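Local coordinates for cysteine desulfurase (Thermococcus onnurineus, PDB 5B89), which probably catalyses the pyridoxal-phosphate-dependent conversion of L-cysteine to L-alanine, handing the released sulfur to a carrier, at residues 130-135 against 161-166. Residues are numbered along the deposited sequence; the frame is centred on the assembly and turned at random.
Sequences TPYEHH and GNLDLS. With PLP (pyridoxal-5'-phosphate), chain G.
Gly-161 lies over one face of the Tyr-132 ring, its CA 3.3 Å from CZ, while Pro-131 CG backs the other face 3.8 Å above the ring plane. The phenol is thus clamped between a bare backbone and its own neighbour. With chi1 at -42° the ring carbon CG stands anti to the carbonyl carbon, and the ring reaches across to Gly-161; its buried OH is hydrogen-bonded to the carbonyl O of Asp-158, whose OD1 also takes Asn-162 N. Leu-163 comes in at the ring's edge, CD2 sitting 3.8 Å from Tyr-132 CE2. The same methyl touches Thr-130 CB at 4.1 Å and brushes Pro-131 CD; the threonine and leucine side chains cross at about a right angle. In this fold-type I PLP enzyme, 130-135 leaves strand 126-129 of the central seven-stranded mixed sheet, whereas 161-166 follows its outermost strand 151-154 and leads into helix 165-172, where Asp-164 is the N-cap. The contact therefore ties the loop beyond an inner strand to the approach of a neighbouring helix. Thr-130 OG1, placed between backbone N and carbonyl carbon (chi1 85°), braces the type I turn 130-133: it accepts from Tyr-132 N at 3.0 Å as an ST turn and donates to Glu-133 OE2 at 2.6 Å, on the anti side and 22° out of the carboxylate plane. Gln-181 N, on strand 177-181, gives that oxygen a second partner. Farther along the loop, His-134 lays its imidazole nearly parallel to the pyridoxal ring, CD2 3.6 Å from PLP C6, and also touches the bound alanine. With an alanine here the imidazole over this face is lost, and the pyridine ring would probably be less firmly held against tilting, although the cofactor's other hydrogen bonds remain.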
loop_
_atom_site.group_PDB
_atom_site.type_symbol
_atom_site.label_atom_id
_atom_site.label_comp_id
_atom_site.label_asym_id
_atom_site.label_seq_id
_atom_site.Cartn_x
_atom_site.Cartn_y
_atom_site.Cartn_z
ATOM N N THR B 130 17.562 -10.688 16.505
ATOM C CA THR B 130 17.122 -11.346 17.760
ATOM C C THR B 130 16.459 -12.668 17.417
ATOM O O THR B 130 15.933 -12.846 16.355
ATOM C CB THR B 130 16.200 -10.467 18.638
ATOM O OG1 THR B 130 14.836 -10.597 18.181
ATOM C CG2 THR B 130 16.567 -9.084 18.692
ATOM N N PRO B 131 16.278 -13.512 18.413
ATOM C CA PRO B 131 15.551 -14.732 18.169
ATOM C C PRO B 131 14.086 -14.552 18.370
ATOM O O PRO B 131 13.412 -15.526 18.341
ATOM C CB PRO B 131 16.035 -15.669 19.260
ATOM C CG PRO B 131 16.470 -14.788 20.343
ATOM C CD PRO B 131 16.911 -13.492 19.729
ATOM N N TYR B 132 13.608 -13.353 18.577
ATOM C CA TYR B 132 12.207 -13.163 18.854
ATOM C C TYR B 132 11.459 -12.405 17.792
ATOM O O TYR B 132 10.354 -11.970 18.008
ATOM C CB TYR B 132 12.046 -12.398 20.168
ATOM C CG TYR B 132 12.941 -12.780 21.324
ATOM C CD1 TYR B 132 12.707 -13.902 22.062
ATOM C CD2 TYR B 132 13.932 -11.974 21.716
ATOM C CE1 TYR B 132 13.497 -14.235 23.138
ATOM C CE2 TYR B 132 14.718 -12.289 22.779
ATOM C CZ TYR B 132 14.499 -13.439 23.482
ATOM O OH TYR B 132 15.304 -13.732 24.518
ATOM N N GLU B 133 12.093 -12.252 16.656
ATOM C CA GLU B 133 11.502 -11.483 15.613
ATOM C C GLU B 133 10.193 -11.989 15.003
ATOM O O GLU B 133 10.015 -13.136 14.846
ATOM C CB GLU B 133 12.521 -11.308 14.494
ATOM C CG GLU B 133 13.815 -10.602 14.883
ATOM C CD GLU B 133 13.630 -9.166 15.387
ATOM O OE1 GLU B 133 12.910 -8.418 14.733
ATOM O OE2 GLU B 133 14.198 -8.837 16.417
ATOM N N HIS B 134 9.321 -11.052 14.658
ATOM C CA HIS B 134 8.118 -11.330 13.911
ATOM C C HIS B 134 8.654 -11.774 12.532
ATOM O O HIS B 134 9.713 -11.367 12.153
ATOM C CB HIS B 134 7.309 -10.029 13.809
ATOM C CG HIS B 134 6.153 -10.059 12.871
ATOM N ND1 HIS B 134 4.849 -10.049 13.294
ATOM C CD2 HIS B 134 6.109 -9.992 11.534
ATOM C CE1 HIS B 134 4.054 -10.019 12.247
ATOM N NE2 HIS B 134 4.794 -9.987 11.170
ATOM N N HIS B 135 7.896 -12.576 11.817
ATOM C CA HIS B 135 8.320 -13.135 10.533
ATOM C C HIS B 135 8.712 -12.039 9.546
ATOM O O HIS B 135 9.601 -12.280 8.669
ATOM C CB HIS B 135 7.275 -14.015 9.955
ATOM C CG HIS B 135 6.961 -15.214 10.831
ATOM N ND1 HIS B 135 5.729 -15.831 10.835
ATOM C CD2 HIS B 135 7.702 -15.805 11.783
ATOM C CE1 HIS B 135 5.754 -16.832 11.732
ATOM N NE2 HIS B 135 6.909 -16.795 12.362
ATOM N N GLY B 161 12.449 -12.990 26.950
ATOM C CA GLY B 161 12.789 -12.046 25.912
ATOM C C GLY B 161 13.955 -11.125 26.238
ATOM O O GLY B 161 14.234 -10.307 25.476
ATOM N N ASN B 162 14.608 -11.284 27.366
ATOM C CA ASN B 162 15.696 -10.405 27.713
ATOM C C ASN B 162 16.970 -10.831 26.987
ATOM O O ASN B 162 17.433 -11.895 27.148
ATOM C CB ASN B 162 15.985 -10.389 29.202
ATOM C CG ASN B 162 14.767 -10.187 30.067
ATOM O OD1 ASN B 162 14.396 -11.056 30.829
ATOM N ND2 ASN B 162 14.229 -9.055 30.019
ATOM N N LEU B 163 17.489 -9.934 26.184
ATOM C CA LEU B 163 18.677 -10.200 25.463
ATOM C C LEU B 163 19.916 -10.108 26.359
ATOM O O LEU B 163 19.989 -9.341 27.236
ATOM C CB LEU B 163 18.865 -9.178 24.330
ATOM C CG LEU B 163 17.856 -9.190 23.203
ATOM C CD1 LEU B 163 17.964 -7.881 22.411
ATOM C CD2 LEU B 163 17.989 -10.388 22.301
ATOM N N ASP B 164 20.925 -10.899 26.046
ATOM C CA ASP B 164 22.217 -10.862 26.730
ATOM C C ASP B 164 23.068 -9.823 25.979
ATOM O O ASP B 164 23.515 -10.098 24.916
ATOM C CB ASP B 164 22.839 -12.238 26.584
ATOM C CG ASP B 164 24.245 -12.356 27.193
ATOM O OD1 ASP B 164 24.852 -11.359 27.473
ATOM O OD2 ASP B 164 24.681 -13.485 27.352
ATOM N N LEU B 165 23.214 -8.634 26.539
ATOM C CA LEU B 165 23.887 -7.558 25.886
ATOM C C LEU B 165 25.377 -7.787 25.687
ATOM O O LEU B 165 25.953 -7.226 24.836
ATOM C CB LEU B 165 23.586 -6.248 26.558
ATOM C CG LEU B 165 22.138 -5.783 26.363
ATOM C CD1 LEU B 165 21.965 -4.429 26.989
ATOM C CD2 LEU B 165 21.661 -5.755 24.926
ATOM N N SER B 166 25.949 -8.649 26.502
ATOM C CA SER B 166 27.336 -9.035 26.362
ATOM C C SER B 166 27.458 -9.867 25.105
ATOM O O SER B 166 28.321 -9.645 24.340
ATOM C CB SER B 166 27.806 -9.803 27.592
ATOM O OG SER B 166 27.930 -8.891 28.631
HETATM N N1 PLP G . 6.825 -6.426 13.339
HETATM C C2 PLP G . 6.223 -6.384 14.560
HETATM C C2A PLP G . 7.042 -6.354 15.832
HETATM C C3 PLP G . 4.817 -6.413 14.571
HETATM O O3 PLP G . 4.168 -6.367 15.760
HETATM C C4 PLP G . 4.092 -6.401 13.352
HETATM C C4A PLP G . 2.517 -6.495 13.436
HETATM C C5 PLP G . 4.819 -6.362 12.135
HETATM C C6 PLP G . 6.197 -6.395 12.127
HETATM C C5A PLP G . 4.040 -6.397 10.824
HETATM O O4P PLP G . 3.289 -5.152 10.687
HETATM P P PLP G . 2.397 -5.134 9.421
HETATM O O1P PLP G . 1.687 -3.871 9.532
HETATM O O2P PLP G . 1.467 -6.341 9.560
HETATM O O3P PLP G . 3.252 -5.283 8.252
#